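Local coordinates for glutathione peroxidase (Schistosoma mansoni, PDB 2V1M), which catalyses the reduction of hydrogen peroxide by glutathione, giving glutathione disulfide and water, at residues 49-54 / 91-96. Sequence-based numbering, arbitrary orientation.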
loop_
_atom_site.group_PDB
_atom_site.type_symbol
_atom_site.label_atom_id
_atom_site.label_comp_id
_atom_site.label_asym_id
_atom_site.label_seq_id
_atom_site.Cartn_x
_atom_site.Cartn_y
_atom_site.Cartn_z
ATOM N N ASN A 49 -10.408 -4.266 -5.738
ATOM C CA ASN A 49 -9.022 -4.113 -5.232
ATOM C C ASN A 49 -8.766 -5.048 -4.051
ATOM O O ASN A 49 -7.750 -5.762 -4.036
ATOM C CB ASN A 49 -8.701 -2.670 -4.854
ATOM C CG ASN A 49 -8.297 -1.868 -6.060
ATOM O OD1 ASN A 49 -7.109 -1.825 -6.419
ATOM N ND2 ASN A 49 -9.265 -1.220 -6.691
ATOM N N TYR A 50 -9.644 -5.025 -3.031
ATOM C CA TYR A 50 -9.398 -5.902 -1.872
ATOM C C TYR A 50 -9.423 -7.379 -2.258
ATOM O O TYR A 50 -8.608 -8.155 -1.773
ATOM C CB TYR A 50 -10.428 -5.616 -0.782
ATOM C CG TYR A 50 -9.959 -4.526 0.170
ATOM C CD1 TYR A 50 -9.054 -4.778 1.212
ATOM C CD2 TYR A 50 -10.444 -3.217 0.010
ATOM C CE1 TYR A 50 -8.641 -3.748 2.056
ATOM C CE2 TYR A 50 -10.016 -2.166 0.847
ATOM C CZ TYR A 50 -9.113 -2.441 1.867
ATOM O OH TYR A 50 -8.705 -1.400 2.646
ATOM N N ARG A 51 -10.354 -7.798 -3.122
ATOM C CA ARG A 51 -10.422 -9.216 -3.508
ATOM C C ARG A 51 -9.122 -9.614 -4.199
ATOM O O ARG A 51 -8.531 -10.664 -3.883
ATOM C CB ARG A 51 -11.611 -9.495 -4.437
ATOM C CG ARG A 51 -12.984 -9.345 -3.843
ATOM C CD ARG A 51 -13.454 -10.527 -3.061
ATOM N NE ARG A 51 -14.815 -10.273 -2.599
ATOM C CZ ARG A 51 -15.306 -10.633 -1.434
ATOM N NH1 ARG A 51 -14.563 -11.356 -0.580
ATOM N NH2 ARG A 51 -16.557 -10.262 -1.160
ATOM N N GLN A 52 -8.679 -8.819 -5.170
ATOM C CA GLN A 52 -7.473 -9.198 -5.902
ATOM C C GLN A 52 -6.240 -9.138 -4.984
ATOM O O GLN A 52 -5.351 -9.986 -5.116
ATOM C CB GLN A 52 -7.265 -8.324 -7.120
ATOM C CG GLN A 52 -8.334 -8.583 -8.193
ATOM C CD GLN A 52 -8.025 -7.924 -9.523
ATOM O OE1 GLN A 52 -6.963 -7.350 -9.738
ATOM N NE2 GLN A 52 -8.957 -8.029 -10.443
ATOM N N LEU A 53 -6.152 -8.115 -4.128
ATOM C CA LEU A 53 -5.011 -8.059 -3.203
ATOM C C LEU A 53 -4.950 -9.279 -2.288
ATOM O O LEU A 53 -3.875 -9.800 -2.001
ATOM C CB LEU A 53 -5.005 -6.751 -2.404
ATOM C CG LEU A 53 -4.746 -5.503 -3.246
ATOM C CD1 LEU A 53 -5.100 -4.260 -2.400
ATOM C CD2 LEU A 53 -3.258 -5.434 -3.659
ATOM N N GLN A 54 -6.106 -9.707 -1.768
ATOM C CA GLN A 54 -6.110 -10.883 -0.884
ATOM C C GLN A 54 -5.704 -12.152 -1.657
ATOM O O GLN A 54 -4.982 -13.009 -1.106
ATOM C CB GLN A 54 -7.486 -11.028 -0.215
ATOM C CG GLN A 54 -7.614 -12.295 0.606
ATOM C CD GLN A 54 -6.567 -12.511 1.643
ATOM O OE1 GLN A 54 -5.931 -11.558 2.152
ATOM N NE2 GLN A 54 -6.357 -13.805 1.987
ATOM N N THR A 91 -11.749 -7.366 7.141
ATOM C CA THR A 91 -11.481 -8.736 7.575
ATOM C C THR A 91 -12.711 -9.596 7.380
ATOM O O THR A 91 -12.584 -10.729 6.878
ATOM C CB THR A 91 -10.924 -8.794 8.990
ATOM O OG1 THR A 91 -11.842 -8.304 9.920
ATOM C CG2 THR A 91 -9.742 -7.999 9.148
ATOM N N GLU A 92 -13.892 -9.116 7.757
ATOM C CA GLU A 92 -15.087 -9.915 7.620
ATOM C C GLU A 92 -15.531 -10.061 6.178
ATOM O O GLU A 92 -16.064 -11.139 5.814
ATOM C CB GLU A 92 -16.208 -9.375 8.512
ATOM C CG GLU A 92 -15.844 -9.529 10.004
ATOM C CD GLU A 92 -16.964 -9.225 10.959
ATOM O OE1 GLU A 92 -18.048 -8.822 10.528
ATOM O OE2 GLU A 92 -16.731 -9.384 12.171
ATOM N N LYS A 93 -15.356 -9.033 5.353
ATOM C CA LYS A 93 -15.857 -9.107 3.990
ATOM C C LYS A 93 -14.895 -9.825 3.062
ATOM O O LYS A 93 -15.312 -10.562 2.166
ATOM C CB LYS A 93 -16.201 -7.726 3.422
ATOM C CG LYS A 93 -16.939 -7.790 2.094
ATOM C CD LYS A 93 -17.483 -6.453 1.627
ATOM C CE LYS A 93 -18.240 -6.688 0.314
ATOM N NZ LYS A 93 -18.837 -5.419 -0.206
ATOM N N TYR A 94 -13.592 -9.574 3.228
ATOM C CA TYR A 94 -12.606 -10.069 2.256
ATOM C C TYR A 94 -11.650 -11.087 2.860
ATOM O O TYR A 94 -10.859 -11.705 2.133
ATOM C CB TYR A 94 -11.790 -8.914 1.659
ATOM C CG TYR A 94 -12.639 -7.785 1.145
ATOM C CD1 TYR A 94 -13.474 -7.933 0.056
ATOM C CD2 TYR A 94 -12.549 -6.528 1.754
ATOM C CE1 TYR A 94 -14.261 -6.856 -0.393
ATOM C CE2 TYR A 94 -13.289 -5.458 1.328
ATOM C CZ TYR A 94 -14.146 -5.618 0.274
ATOM O OH TYR A 94 -14.849 -4.512 -0.132
ATOM N N GLY A 95 -11.645 -11.238 4.176
ATOM C CA GLY A 95 -10.664 -12.117 4.812
ATOM C C GLY A 95 -9.221 -11.623 4.623
ATOM O O GLY A 95 -8.298 -12.426 4.491
ATOM N N VAL A 96 -9.030 -10.291 4.682
ATOM C CA VAL A 96 -7.710 -9.731 4.490
ATOM C C VAL A 96 -6.696 -10.348 5.470
ATOM O O VAL A 96 -6.890 -10.276 6.703
ATOM C CB VAL A 96 -7.742 -8.210 4.706
ATOM C CG1 VAL A 96 -6.334 -7.630 4.801
ATOM C CG2 VAL A 96 -8.523 -7.552 3.568
HETATM O O HOH W 1 -11.756 -12.221 -0.420
#
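Y94, in the last turn of helix 83-94, packs against Y50 and R51 on the side of helix 46-60, a contact that is aromatic inside and polar at its exposed margin. Y50 CB sits over the centre of one Y94 face, 3.5 Å from the ring centroid, a CH-pi contact. The two rings lie nearly parallel but are so far displaced that they barely overlap. A broad flat residue suits Y94's place because both faces are used: the aliphatic start of K93 lies over the other, near the rim. Y94 OH is hydrogen-bonded to D47 OD1, which also forms a salt bridge with K93 NZ. R51, bent at chi2 (-82°), brings its guanidinium to the Y94 edge. CD1 of Y94 lies over the guanidinium's centre, the planes 77° apart, so this is no parallel stack. R51 NH1 donates to K93 O at 3.0 Å, a bent bond of 133°, and reaches Y94 O through a water. G95 then leaves the helix with positive phi, readily adopted without a side chain. Beyond it the short, branched V96 fits beside the buried Y50 ring, CG2 3.7 Å from CD1. Q54, bent at chi2, lays its amide along this turn, CD 3.3 Å from G95 O, and its OE1 accepts from Q97 N. The arrangement joins two helices of the thioredoxin-like fold of glutathione peroxidases, where helix 46-60 follows the central strand 33-39 and packs on it through Y50 and L53.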